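Local coordinates for protein ethanolamine kinase Pv091845 (Plasmodium vivax, PDB 2QG7) that probably phosphorylates ethanolamine, the first step of phosphatidylethanolamine synthesis, as a member of the choline/ethanolamine kinase family, at residues Thr239-Phe244 against Asp274-Val279; Cys416-Trp421 against Leu446-Leu451; Leu246-Arg251 against Ile267-Leu272; Ser281-Glu286 against Ile410-Ile415. One frame throughout, in Å; residues are numbered along the deposited sequence.

Contact 1: Thr239-Phe244 against Asp274-Val279; sequences TIWKYF and DSIVEV
Ile276 has a chi1 of -62°, which puts CG1 beside the backbone N and leaves CG2 anti to that N; the CG2 methyl lands on the Trp241 ring. Trp241 turns CG anti to its own carbonyl carbon (chi1 -73°), which carries the far end of the indole towards helix 269-284. The motif is an antiparallel helix pair in the helical part of a kinase-like fold. The axes of the two segments run at 178° and lie 11.5 Å apart, a wide spacing filled by large side chains. Ile276 is the central residue. Its CG2 sits 3.9 Å from the centroid of the six-membered Trp241 ring, a CH-pi contact over the face. The same methyl packs on Ile240 CG2 at 3.9 Å. The other branch ends in CD1, which meets Phe244 CD1 at 3.7 Å. No hydrogen bond joins the two segments themselves. Just past Val279, Glu280 OE1 accepts from Trp241 NE1 and adds a polar link between the same helices. Behind Ile240 lies helix 413-430, reached through Asn420. Val277 stands on the more exposed side, where its CG2 meets the edge of the indole near its plane, 3.7 Å from Trp241 CZ2.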
loop_
_atom_site.group_PDB
_atom_site.type_symbol
_atom_site.label_atom_id
_atom_site.label_comp_id
_atom_site.label_asym_id
_atom_site.label_seq_id
_atom_site.Cartn_x
_atom_site.Cartn_y
_atom_site.Cartn_z
ATOM N N THR D 239 24.388 9.558 -0.991
ATOM C CA THR D 239 23.477 8.903 -0.048
ATOM C C THR D 239 22.606 7.880 -0.775
ATOM O O THR D 239 22.475 6.747 -0.309
ATOM C CB THR D 239 22.588 9.918 0.700
ATOM O OG1 THR D 239 23.425 10.834 1.398
ATOM C CG2 THR D 239 21.706 9.249 1.716
ATOM N N ILE D 240 22.042 8.279 -1.918
ATOM C CA ILE D 240 21.254 7.365 -2.752
ATOM C C ILE D 240 22.063 6.146 -3.203
ATOM O O ILE D 240 21.590 5.023 -3.104
ATOM C CB ILE D 240 20.600 8.081 -3.972
ATOM C CG1 ILE D 240 19.658 9.175 -3.497
ATOM C CG2 ILE D 240 19.815 7.082 -4.832
ATOM C CD1 ILE D 240 19.008 9.926 -4.637
ATOM N N TRP D 241 23.275 6.371 -3.696
ATOM C CA TRP D 241 24.181 5.266 -4.059
ATOM C C TRP D 241 24.623 4.438 -2.876
ATOM O O TRP D 241 24.866 3.243 -3.026
ATOM C CB TRP D 241 25.411 5.751 -4.849
ATOM C CG TRP D 241 25.067 6.154 -6.261
ATOM C CD1 TRP D 241 25.091 7.416 -6.781
ATOM C CD2 TRP D 241 24.637 5.294 -7.320
ATOM N NE1 TRP D 241 24.702 7.400 -8.100
ATOM C CE2 TRP D 241 24.407 6.112 -8.456
ATOM C CE3 TRP D 241 24.397 3.916 -7.422
ATOM C CZ2 TRP D 241 23.964 5.583 -9.696
ATOM C CZ3 TRP D 241 23.953 3.400 -8.651
ATOM C CH2 TRP D 241 23.744 4.231 -9.768
ATOM N N LYS D 242 24.716 5.051 -1.694
ATOM C CA LYS D 242 25.083 4.299 -0.498
ATOM C C LYS D 242 23.982 3.278 -0.192
ATOM O O LYS D 242 24.261 2.136 0.125
ATOM C CB LYS D 242 25.268 5.261 0.666
ATOM C CG LYS D 242 25.814 4.671 2.005
ATOM C CD LYS D 242 25.182 5.542 3.208
ATOM C CE LYS D 242 25.716 5.009 4.597
ATOM N NZ LYS D 242 25.182 5.836 5.773
ATOM N N TYR D 243 22.728 3.707 -0.269
ATOM C CA TYR D 243 21.602 2.815 -0.023
ATOM C C TYR D 243 21.552 1.667 -1.067
ATOM O O TYR D 243 21.313 0.519 -0.720
ATOM C CB TYR D 243 20.277 3.582 -0.034
ATOM C CG TYR D 243 20.066 4.653 1.006
ATOM C CD1 TYR D 243 20.722 4.622 2.248
ATOM C CD2 TYR D 243 19.180 5.690 0.762
ATOM C CE1 TYR D 243 20.498 5.628 3.224
ATOM C CE2 TYR D 243 18.941 6.676 1.706
ATOM C CZ TYR D 243 19.590 6.638 2.942
ATOM O OH TYR D 243 19.342 7.637 3.872
ATOM N N PHE D 244 21.812 2.007 -2.331
ATOM C CA PHE D 244 21.792 1.076 -3.416
ATOM C C PHE D 244 22.807 -0.021 -3.160
ATOM O O PHE D 244 22.463 -1.210 -3.219
ATOM C CB PHE D 244 22.090 1.783 -4.728
ATOM C CG PHE D 244 22.118 0.857 -5.924
ATOM C CD1 PHE D 244 20.938 0.582 -6.641
ATOM C CD2 PHE D 244 23.319 0.246 -6.332
ATOM C CE1 PHE D 244 20.973 -0.298 -7.735
ATOM C CE2 PHE D 244 23.354 -0.622 -7.416
ATOM C CZ PHE D 244 22.198 -0.900 -8.111
ATOM N N ASP D 274 20.279 1.748 -13.537
ATOM C CA ASP D 274 20.032 2.602 -14.692
ATOM C C ASP D 274 19.097 3.760 -14.398
ATOM O O ASP D 274 19.237 4.844 -14.966
ATOM C CB ASP D 274 19.404 1.775 -15.820
ATOM C CG ASP D 274 20.397 0.844 -16.510
ATOM O OD1 ASP D 274 21.597 0.853 -16.140
ATOM O OD2 ASP D 274 19.979 0.097 -17.434
ATOM N N SER D 275 18.097 3.503 -13.561
ATOM C CA SER D 275 17.080 4.475 -13.203
ATOM C C SER D 275 17.626 5.576 -12.309
ATOM O O SER D 275 17.225 6.720 -12.432
ATOM C CB SER D 275 15.944 3.773 -12.473
ATOM O OG SER D 275 15.112 3.109 -13.419
ATOM N N ILE D 276 18.520 5.218 -11.400
ATOM C CA ILE D 276 19.182 6.200 -10.535
ATOM C C ILE D 276 20.139 7.113 -11.332
ATOM O O ILE D 276 20.163 8.340 -11.123
ATOM C CB ILE D 276 19.918 5.538 -9.363
ATOM C CG1 ILE D 276 18.928 4.787 -8.471
ATOM C CG2 ILE D 276 20.710 6.598 -8.575
ATOM C CD1 ILE D 276 19.588 3.907 -7.464
ATOM N N VAL D 277 20.903 6.502 -12.238
ATOM C CA VAL D 277 21.711 7.215 -13.215
ATOM C C VAL D 277 20.840 8.167 -14.052
ATOM O O VAL D 277 21.194 9.331 -14.241
ATOM C CB VAL D 277 22.509 6.226 -14.126
ATOM C CG1 VAL D 277 23.101 6.945 -15.310
ATOM C CG2 VAL D 277 23.604 5.551 -13.361
ATOM N N GLU D 278 19.706 7.685 -14.538
ATOM C CA GLU D 278 18.775 8.533 -15.291
ATOM C C GLU D 278 18.192 9.715 -14.486
ATOM O O GLU D 278 17.990 10.809 -15.038
ATOM C CB GLU D 278 17.618 7.686 -15.829
ATOM C CG GLU D 278 16.768 8.383 -16.867
ATOM C CD GLU D 278 15.666 7.499 -17.459
ATOM O OE1 GLU D 278 15.299 6.470 -16.837
ATOM O OE2 GLU D 278 15.129 7.849 -18.548
ATOM N N VAL D 279 17.875 9.474 -13.207
ATOM C CA VAL D 279 17.287 10.498 -12.353
ATOM C C VAL D 279 18.348 11.533 -11.976
ATOM O O VAL D 279 18.096 12.738 -12.129
ATOM C CB VAL D 279 16.535 9.897 -11.109
ATOM C CG1 VAL D 279 16.086 10.973 -10.184
ATOM C CG2 VAL D 279 15.291 9.175 -11.576
#

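Contact 2: Cys416-Trp421 against Leu446-Leu451; sequences CSHINW and LTASCL
His418 CA and Ser449 CA lie 5.4 Å apart and bring the two backbones close; Ile419 CA and Leu446 CA are 5.7 Å apart. Residues 416-421 are regular helix within 413-430. Residues 446-448 belong to helix 438-448, and Leu451 is at the N-cap position of helix 452-455. The small residues Ala448 and Ser449 at the interface are consistent with this close approach. Ala448 CB stands squarely over the His418 imidazole, 3.5 Å from the ring centroid and only 7° off the normal, a CH-pi contact. Ser449 CB touches both His418 CB and Ile419 CG1, at 3.8 Å each. Its hydroxyl turns back between the backbone N and the carbonyl carbon (chi1 71°) and donates to Leu446 O; the modelled 2.5 Å between Ser449 OG and Leu446 O is very short and its exact length doubtful. Leu446 points its CB away, yet CD2 returns to within 4.1 Å of Ile419 CA. Phe454 and Trp378 meet the imidazole edge-to-face. Thr447 packs on Asn440 and Leu451 on Ile439 of the second subunit, so the contact backs the dimer interface. Between the two segments the chemistry is carbon packing without hydrogen bonds. Arg445, just before Leu446, supplies the polar link: its NE bonds His418 ND1, which probably fixes the ring's rotation and may disfavour a doubly protonated imidazole.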
loop_
_atom_site.group_PDB
_atom_site.type_symbol
_atom_site.label_atom_id
_atom_site.label_comp_id
_atom_site.label_asym_id
_atom_site.label_seq_id
_atom_site.Cartn_x
_atom_site.Cartn_y
_atom_site.Cartn_z
ATOM N N CYS D 416 13.237 11.419 -7.435
ATOM C CA CYS D 416 14.478 11.307 -6.659
ATOM C C CYS D 416 14.196 11.043 -5.133
ATOM O O CYS D 416 14.833 10.234 -4.466
ATOM C CB CYS D 416 15.264 12.615 -6.858
ATOM S SG CYS D 416 16.828 12.578 -6.050
ATOM N N SER D 417 13.232 11.776 -4.608
ATOM C CA SER D 417 12.729 11.599 -3.271
ATOM C C SER D 417 12.069 10.202 -3.061
ATOM O O SER D 417 12.257 9.588 -2.020
ATOM C CB SER D 417 11.698 12.705 -3.033
ATOM O OG SER D 417 11.002 12.487 -1.842
ATOM N N HIS D 418 11.319 9.707 -4.055
ATOM C CA HIS D 418 10.815 8.320 -4.034
ATOM C C HIS D 418 11.900 7.241 -3.950
ATOM O O HIS D 418 11.783 6.297 -3.184
ATOM C CB HIS D 418 9.928 8.051 -5.256
ATOM C CG HIS D 418 8.666 8.831 -5.259
ATOM N ND1 HIS D 418 7.853 8.929 -4.147
ATOM C CD2 HIS D 418 8.065 9.552 -6.236
ATOM C CE1 HIS D 418 6.788 9.662 -4.441
ATOM N NE2 HIS D 418 6.893 10.051 -5.705
ATOM N N ILE D 419 12.933 7.363 -4.768
ATOM C CA ILE D 419 14.004 6.408 -4.765
ATOM C C ILE D 419 14.782 6.431 -3.465
ATOM O O ILE D 419 15.087 5.383 -2.889
ATOM C CB ILE D 419 14.923 6.601 -6.001
ATOM C CG1 ILE D 419 14.106 6.324 -7.275
ATOM C CG2 ILE D 419 16.148 5.703 -5.902
ATOM C CD1 ILE D 419 14.776 6.720 -8.630
ATOM N N ASN D 420 15.105 7.627 -2.998
ATOM C CA ASN D 420 15.801 7.805 -1.729
ATOM C C ASN D 420 15.080 7.118 -0.566
ATOM O O ASN D 420 15.694 6.372 0.196
ATOM C CB ASN D 420 16.007 9.315 -1.427
ATOM C CG ASN D 420 16.838 9.551 -0.173
ATOM O OD1 ASN D 420 18.050 9.362 -0.168
ATOM N ND2 ASN D 420 16.176 9.934 0.908
ATOM N N TRP D 421 13.801 7.396 -0.397
ATOM C CA TRP D 421 13.082 6.855 0.733
ATOM C C TRP D 421 12.612 5.423 0.540
ATOM O O TRP D 421 12.374 4.738 1.525
ATOM C CB TRP D 421 11.927 7.765 1.152
ATOM C CG TRP D 421 12.454 9.020 1.821
ATOM C CD1 TRP D 421 12.473 10.274 1.294
ATOM C CD2 TRP D 421 13.112 9.114 3.097
ATOM N NE1 TRP D 421 13.059 11.141 2.176
ATOM C CE2 TRP D 421 13.473 10.462 3.281
ATOM C CE3 TRP D 421 13.427 8.186 4.108
ATOM C CZ2 TRP D 421 14.121 10.921 4.432
ATOM C CZ3 TRP D 421 14.081 8.644 5.263
ATOM C CH2 TRP D 421 14.428 9.993 5.412
ATOM N N LEU D 446 9.166 3.074 -4.113
ATOM C CA LEU D 446 9.807 2.628 -5.344
ATOM C C LEU D 446 8.844 2.478 -6.498
ATOM O O LEU D 446 9.239 2.735 -7.621
ATOM C CB LEU D 446 10.542 1.313 -5.154
ATOM C CG LEU D 446 11.891 1.394 -4.414
ATOM C CD1 LEU D 446 12.592 0.021 -4.395
ATOM C CD2 LEU D 446 12.861 2.480 -4.976
ATOM N N THR D 447 7.598 2.056 -6.223
ATOM C CA THR D 447 6.524 1.974 -7.209
ATOM C C THR D 447 6.195 3.391 -7.713
ATOM O O THR D 447 5.994 3.597 -8.915
ATOM C CB THR D 447 5.234 1.286 -6.608
ATOM O OG1 THR D 447 5.536 -0.044 -6.171
ATOM C CG2 THR D 447 4.119 1.178 -7.602
ATOM N N ALA D 448 6.089 4.344 -6.770
ATOM C CA ALA D 448 5.843 5.757 -7.075
ATOM C C ALA D 448 6.890 6.368 -8.001
ATOM O O ALA D 448 6.552 7.254 -8.763
ATOM C CB ALA D 448 5.715 6.566 -5.814
ATOM N N SER D 449 8.132 5.901 -7.938
ATOM C CA SER D 449 9.168 6.373 -8.811
ATOM C C SER D 449 8.978 5.929 -10.261
ATOM O O SER D 449 9.491 6.571 -11.177
ATOM C CB SER D 449 10.527 5.927 -8.325
ATOM O OG SER D 449 10.700 4.539 -8.521
ATOM N N CYS D 450 8.231 4.851 -10.479
ATOM C CA CYS D 450 7.899 4.373 -11.829
ATOM C C CYS D 450 6.542 4.852 -12.284
ATOM O O CYS D 450 6.189 4.609 -13.432
ATOM C CB CYS D 450 7.910 2.841 -11.869
ATOM S SG CYS D 450 9.485 2.151 -11.393
ATOM N N LEU D 451 5.768 5.500 -11.419
ATOM C CA LEU D 451 4.389 5.835 -11.793
ATOM C C LEU D 451 4.309 7.031 -12.735
ATOM O O LEU D 451 5.065 7.970 -12.579
ATOM C CB LEU D 451 3.512 6.113 -10.586
ATOM C CG LEU D 451 2.998 4.999 -9.679
ATOM C CD1 LEU D 451 2.307 5.637 -8.492
ATOM C CD2 LEU D 451 2.038 4.071 -10.393
#

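Contact 3: Leu246-Arg251 against Ile267-Leu272; sequences LLNEER and IDFDVL
Asn248 and Arg251 both lie on one side of the Phe269 ring, with Leu272 CD2 over the opposite face. The site joins antiparallel helices 236-251 and 269-284 near the connection that contains the short helix 262-265. In the apolar part, Leu247 CB meets the ring edge at Phe269 CZ, 3.8 Å away. Arg251 lays its extended chain alongside, with CD 3.6 Å from Phe269 CD1. Flat groups come next. The Asn248 amide lies 16° from the ring plane, with ND2 3.2 Å from Phe269 CD2, and the guanidinium is tilted 18° from that plane. Ile267 O sits over the guanidinium face, 3.1 Å from Arg251 NH2; the angle is too poor for a hydrogen bond. NH2 finds partners elsewhere, a salt bridge with Asp268 of the second subunit and a hydrogen bond to Lys265 O. Asp268 of the same chain is at the N-cap position; its OD1 accepts a weak capping bond from Asp270 N. A water bridges the segments. It accepts from Arg251 NH1 at 2.7 Å and donates to same-chain Asp268 OD1 and Asp270 OD2, each at 2.9 Å.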
loop_
_atom_site.group_PDB
_atom_site.type_symbol
_atom_site.label_atom_id
_atom_site.label_comp_id
_atom_site.label_asym_id
_atom_site.label_seq_id
_atom_site.Cartn_x
_atom_site.Cartn_y
_atom_site.Cartn_z
ATOM N N LEU D 246 24.421 -0.912 -0.328
ATOM C CA LEU D 246 24.145 -1.714 0.847
ATOM C C LEU D 246 23.033 -2.749 0.596
ATOM O O LEU D 246 23.056 -3.868 1.153
ATOM C CB LEU D 246 23.787 -0.814 2.017
ATOM C CG LEU D 246 24.906 -0.011 2.711
ATOM C CD1 LEU D 246 24.325 1.114 3.582
ATOM C CD2 LEU D 246 25.788 -0.931 3.580
ATOM N N LEU D 247 22.082 -2.398 -0.260
ATOM C CA LEU D 247 21.004 -3.295 -0.604
ATOM C C LEU D 247 21.422 -4.300 -1.641
ATOM O O LEU D 247 20.990 -5.445 -1.588
ATOM C CB LEU D 247 19.774 -2.531 -1.075
ATOM C CG LEU D 247 18.906 -1.882 0.004
ATOM C CD1 LEU D 247 17.797 -1.074 -0.634
ATOM C CD2 LEU D 247 18.333 -2.920 0.952
ATOM N N ASN D 248 22.257 -3.881 -2.585
ATOM C CA ASN D 248 22.721 -4.792 -3.648
ATOM C C ASN D 248 23.675 -5.875 -3.122
ATOM O O ASN D 248 23.646 -7.005 -3.581
ATOM C CB ASN D 248 23.394 -4.012 -4.770
ATOM C CG ASN D 248 23.590 -4.831 -6.034
ATOM O OD1 ASN D 248 24.670 -4.825 -6.628
ATOM N ND2 ASN D 248 22.541 -5.497 -6.473
ATOM N N GLU D 249 24.506 -5.525 -2.152
ATOM C CA GLU D 249 25.399 -6.485 -1.529
ATOM C C GLU D 249 24.614 -7.408 -0.594
ATOM O O GLU D 249 25.054 -8.512 -0.288
ATOM C CB GLU D 249 26.571 -5.777 -0.806
ATOM C CG GLU D 249 27.625 -5.182 -1.754
ATOM C CD GLU D 249 28.437 -4.010 -1.117
ATOM O OE1 GLU D 249 29.037 -4.231 -0.025
ATOM O OE2 GLU D 249 28.487 -2.870 -1.712
ATOM N N GLU D 250 23.452 -6.954 -0.145
ATOM C CA GLU D 250 22.556 -7.819 0.622
ATOM C C GLU D 250 21.736 -8.756 -0.316
ATOM O O GLU D 250 21.502 -9.932 0.006
ATOM C CB GLU D 250 21.643 -6.973 1.529
ATOM C CG GLU D 250 20.745 -7.771 2.440
ATOM C CD GLU D 250 21.479 -8.376 3.638
ATOM O OE1 GLU D 250 22.617 -7.943 3.915
ATOM O OE2 GLU D 250 20.914 -9.262 4.328
ATOM N N ARG D 251 21.320 -8.221 -1.468
ATOM C CA ARG D 251 20.578 -8.963 -2.484
ATOM C C ARG D 251 21.408 -10.135 -3.010
ATOM O O ARG D 251 20.868 -11.128 -3.476
ATOM C CB ARG D 251 20.259 -8.028 -3.649
ATOM C CG ARG D 251 19.159 -8.495 -4.548
ATOM C CD ARG D 251 19.278 -7.984 -5.976
ATOM N NE ARG D 251 18.264 -8.690 -6.775
ATOM C CZ ARG D 251 18.209 -8.793 -8.110
ATOM N NH1 ARG D 251 19.116 -8.209 -8.900
ATOM N NH2 ARG D 251 17.217 -9.492 -8.661
ATOM N N ILE D 267 13.310 -7.262 -7.213
ATOM C CA ILE D 267 13.650 -6.002 -7.851
ATOM C C ILE D 267 14.822 -6.210 -8.784
ATOM O O ILE D 267 15.843 -6.765 -8.369
ATOM C CB ILE D 267 14.006 -4.870 -6.806
ATOM C CG1 ILE D 267 12.851 -4.629 -5.820
ATOM C CG2 ILE D 267 14.302 -3.555 -7.542
ATOM C CD1 ILE D 267 13.301 -4.068 -4.506
ATOM N N ASP D 268 14.694 -5.744 -10.028
ATOM C CA ASP D 268 15.828 -5.797 -10.975
ATOM C C ASP D 268 16.792 -4.651 -10.682
ATOM O O ASP D 268 16.507 -3.486 -10.976
ATOM C CB ASP D 268 15.351 -5.744 -12.431
ATOM C CG ASP D 268 16.420 -6.196 -13.428
ATOM O OD1 ASP D 268 17.593 -6.371 -13.050
ATOM O OD2 ASP D 268 16.095 -6.394 -14.615
ATOM N N PHE D 269 17.904 -4.982 -10.036
ATOM C CA PHE D 269 18.857 -3.970 -9.583
ATOM C C PHE D 269 19.653 -3.322 -10.719
ATOM O O PHE D 269 20.109 -2.193 -10.558
ATOM C CB PHE D 269 19.776 -4.511 -8.498
ATOM C CG PHE D 269 19.312 -4.194 -7.086
ATOM C CD1 PHE D 269 18.080 -4.682 -6.596
ATOM C CD2 PHE D 269 20.101 -3.423 -6.245
ATOM C CE1 PHE D 269 17.654 -4.403 -5.304
ATOM C CE2 PHE D 269 19.687 -3.122 -4.950
ATOM C CZ PHE D 269 18.468 -3.609 -4.464
ATOM N N ASP D 270 19.791 -4.005 -11.856
ATOM C CA ASP D 270 20.439 -3.439 -13.032
ATOM C C ASP D 270 19.604 -2.310 -13.611
ATOM O O ASP D 270 20.149 -1.293 -14.059
ATOM C CB ASP D 270 20.693 -4.504 -14.104
ATOM C CG ASP D 270 21.665 -5.589 -13.633
ATOM O OD1 ASP D 270 22.813 -5.255 -13.246
ATOM O OD2 ASP D 270 21.295 -6.790 -13.636
ATOM N N VAL D 271 18.287 -2.514 -13.630
ATOM C CA VAL D 271 17.327 -1.498 -14.073
ATOM C C VAL D 271 17.198 -0.369 -13.029
ATOM O O VAL D 271 16.945 0.807 -13.381
ATOM C CB VAL D 271 15.930 -2.128 -14.387
ATOM C CG1 VAL D 271 14.894 -1.079 -14.733
ATOM C CG2 VAL D 271 16.055 -3.145 -15.533
ATOM N N LEU D 272 17.365 -0.726 -11.761
ATOM C CA LEU D 272 17.368 0.247 -10.714
ATOM C C LEU D 272 18.621 1.136 -10.845
ATOM O O LEU D 272 18.509 2.369 -10.757
ATOM C CB LEU D 272 17.275 -0.438 -9.334
ATOM C CG LEU D 272 17.254 0.438 -8.070
ATOM C CD1 LEU D 272 16.059 1.415 -8.021
ATOM C CD2 LEU D 272 17.292 -0.430 -6.837
HETATM O O HOH W 1 19.643 -7.507 -11.423
#

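Contact 4: Ser281-Glu286 against Ile410-Ile415; sequences SLCKRE and IQPFYI
Cys283 and Pro412 are the nearest backbone pair, with CA atoms 5.8 Å apart, where the last turn of helix 269-284 meets the chain leading into helix 413-430. The motif is a cysteine sulfur-aromatic contact in the helical part of the kinase-like fold. Cys283 holds SG anti to its carbonyl carbon (chi1 -78°), which sets the sulfur over the Phe413 ring. SG lies 3.8 Å from the ring centroid and only 5° off the normal. CB of the same residue covers the same ring further from the centre, 3.6 Å from Phe413 CZ, and makes a CH-pi contact. Both side-chain heavy atoms of Cys283 thus lie over one face of the ring. Helix 360-369 adds Ala361 and Tyr362 to the surroundings of Phe413. Pro412 is the second centre of the contact. Its CB packs on Cys283 SG at 3.8 Å. Glu286 bends at chi2 (-71°), and its aliphatic part touches the proline, with Glu286 CG 3.8 Å from Pro412 CG. Hydrogen bonds across the segments are lacking. The sulfur also approaches the main chain closely, with Cys283 SG 3.3 Å from Pro412 O.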
loop_
_atom_site.group_PDB
_atom_site.type_symbol
_atom_site.label_atom_id
_atom_site.label_comp_id
_atom_site.label_asym_id
_atom_site.label_seq_id
_atom_site.Cartn_x
_atom_site.Cartn_y
_atom_site.Cartn_z
ATOM N N SER D 281 21.078 12.333 -13.601
ATOM C CA SER D 281 21.251 13.154 -14.788
ATOM C C SER D 281 20.122 14.165 -15.022
ATOM O O SER D 281 20.362 15.338 -15.358
ATOM C CB SER D 281 21.421 12.251 -16.004
ATOM O OG SER D 281 21.629 13.023 -17.174
ATOM N N LEU D 282 18.881 13.747 -14.835
ATOM C CA LEU D 282 17.793 14.681 -15.110
ATOM C C LEU D 282 17.680 15.790 -14.052
ATOM O O LEU D 282 17.169 16.872 -14.327
ATOM C CB LEU D 282 16.474 13.940 -15.254
ATOM C CG LEU D 282 16.199 13.263 -16.579
ATOM C CD1 LEU D 282 15.199 12.162 -16.360
ATOM C CD2 LEU D 282 15.626 14.256 -17.546
ATOM N N CYS D 283 18.131 15.479 -12.840
ATOM C CA CYS D 283 18.053 16.373 -11.705
ATOM C C CYS D 283 19.215 17.370 -11.758
ATOM O O CYS D 283 19.043 18.573 -11.465
ATOM C CB CYS D 283 18.032 15.570 -10.383
ATOM S SG CYS D 283 16.395 14.823 -9.973
ATOM N N LYS D 284 20.392 16.860 -12.128
ATOM C CA LYS D 284 21.586 17.673 -12.273
ATOM C C LYS D 284 21.500 18.678 -13.439
ATOM O O LYS D 284 22.161 19.707 -13.427
ATOM C CB LYS D 284 22.823 16.788 -12.375
ATOM C CG LYS D 284 23.246 16.197 -11.043
ATOM C CD LYS D 284 24.546 15.431 -11.204
ATOM C CE LYS D 284 25.094 14.952 -9.880
ATOM N NZ LYS D 284 26.231 14.007 -10.087
ATOM N N ARG D 285 20.671 18.404 -14.426
ATOM C CA ARG D 285 20.531 19.289 -15.570
ATOM C C ARG D 285 19.648 20.494 -15.262
ATOM O O ARG D 285 19.489 21.411 -16.125
ATOM C CB ARG D 285 19.989 18.529 -16.799
ATOM C CG ARG D 285 18.455 18.552 -16.937
ATOM C CD ARG D 285 18.022 18.078 -18.326
ATOM N NE ARG D 285 18.136 16.623 -18.471
ATOM C CZ ARG D 285 19.081 15.994 -19.180
ATOM N NH1 ARG D 285 19.084 14.656 -19.234
ATOM N NH2 ARG D 285 20.016 16.694 -19.831
ATOM N N GLU D 286 19.053 20.485 -14.056
ATOM C CA GLU D 286 18.237 21.617 -13.602
ATOM C C GLU D 286 19.096 22.661 -12.880
ATOM O O GLU D 286 18.626 23.743 -12.644
ATOM C CB GLU D 286 17.077 21.157 -12.707
ATOM C CG GLU D 286 16.103 20.204 -13.325
ATOM C CD GLU D 286 15.210 20.821 -14.392
ATOM O OE1 GLU D 286 14.644 20.029 -15.178
ATOM O OE2 GLU D 286 15.050 22.077 -14.462
ATOM N N ILE D 410 12.037 21.748 -9.560
ATOM C CA ILE D 410 11.762 20.778 -8.476
ATOM C C ILE D 410 11.185 19.472 -9.022
ATOM O O ILE D 410 11.146 18.450 -8.325
ATOM C CB ILE D 410 10.825 21.335 -7.353
ATOM C CG1 ILE D 410 9.433 21.664 -7.897
ATOM C CG2 ILE D 410 11.457 22.541 -6.682
ATOM C CD1 ILE D 410 8.347 21.735 -6.832
ATOM N N GLN D 411 10.789 19.521 -10.288
ATOM C CA GLN D 411 9.902 18.534 -10.921
ATOM C C GLN D 411 10.500 17.101 -11.029
ATOM O O GLN D 411 9.841 16.141 -10.675
ATOM C CB GLN D 411 9.399 19.107 -12.262
ATOM C CG GLN D 411 7.961 18.899 -12.519
ATOM C CD GLN D 411 7.069 19.547 -11.530
ATOM O OE1 GLN D 411 6.028 18.992 -11.141
ATOM N NE2 GLN D 411 7.431 20.758 -11.136
ATOM N N PRO D 412 11.760 16.958 -11.467
ATOM C CA PRO D 412 12.335 15.609 -11.421
ATOM C C PRO D 412 12.802 15.111 -10.030
ATOM O O PRO D 412 13.230 13.957 -9.910
ATOM C CB PRO D 412 13.573 15.746 -12.314
ATOM C CG PRO D 412 13.972 17.208 -12.204
ATOM C CD PRO D 412 12.695 17.969 -12.031
ATOM N N PHE D 413 12.802 15.972 -9.008
ATOM C CA PHE D 413 13.263 15.590 -7.670
ATOM C C PHE D 413 12.168 14.832 -6.906
ATOM O O PHE D 413 12.448 14.209 -5.879
ATOM C CB PHE D 413 13.735 16.813 -6.859
ATOM C CG PHE D 413 15.047 17.361 -7.315
ATOM C CD1 PHE D 413 15.106 18.276 -8.375
ATOM C CD2 PHE D 413 16.234 16.963 -6.697
ATOM C CE1 PHE D 413 16.294 18.770 -8.782
ATOM C CE2 PHE D 413 17.472 17.467 -7.116
ATOM C CZ PHE D 413 17.498 18.349 -8.161
ATOM N N TYR D 414 10.944 14.892 -7.418
ATOM C CA TYR D 414 9.855 14.088 -6.919
ATOM C C TYR D 414 10.206 12.581 -6.936
ATOM O O TYR D 414 10.116 11.878 -5.900
ATOM C CB TYR D 414 8.650 14.335 -7.778
ATOM C CG TYR D 414 7.770 15.470 -7.347
ATOM C CD1 TYR D 414 6.817 15.280 -6.337
ATOM C CD2 TYR D 414 7.846 16.732 -7.979
ATOM C CE1 TYR D 414 5.977 16.290 -5.949
ATOM C CE2 TYR D 414 6.987 17.776 -7.594
ATOM C CZ TYR D 414 6.058 17.535 -6.585
ATOM O OH TYR D 414 5.214 18.516 -6.180
ATOM N N ILE D 415 10.628 12.117 -8.117
ATOM C CA ILE D 415 11.115 10.751 -8.313
ATOM C C ILE D 415 12.378 10.436 -7.537
ATOM O O ILE D 415 12.578 9.312 -7.081
ATOM C CB ILE D 415 11.386 10.430 -9.808
ATOM C CG1 ILE D 415 10.073 10.519 -10.623
ATOM C CG2 ILE D 415 11.949 8.994 -9.944
ATOM C CD1 ILE D 415 10.404 10.810 -12.083
#

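The four contacts tie three long helices and their neighbours into one helical body. Contacts 1 and 3 join the same pair, helices 236-251 and 269-284, at different levels. Contact 4 takes the far end of helix 269-284 to the start of helix 413-430, and contact 2 joins helix 413-430 to helix 438-448. In contact 2 all touching residues are buried. Contact 1 is mostly buried but has an exposed valine at its rim. In contact 4 Cys283, Pro412 and Phe413 are buried, while Leu282 and Glu286 are partly exposed. Contact 3 lies farthest from the chain centre. Contacts 2 and 3 both reach the second subunit; contact 3 does so through Arg251, paired with Asp268 of that subunit, and also has a bridging water. Contacts 1, 2 and 4 share CH-pi packing.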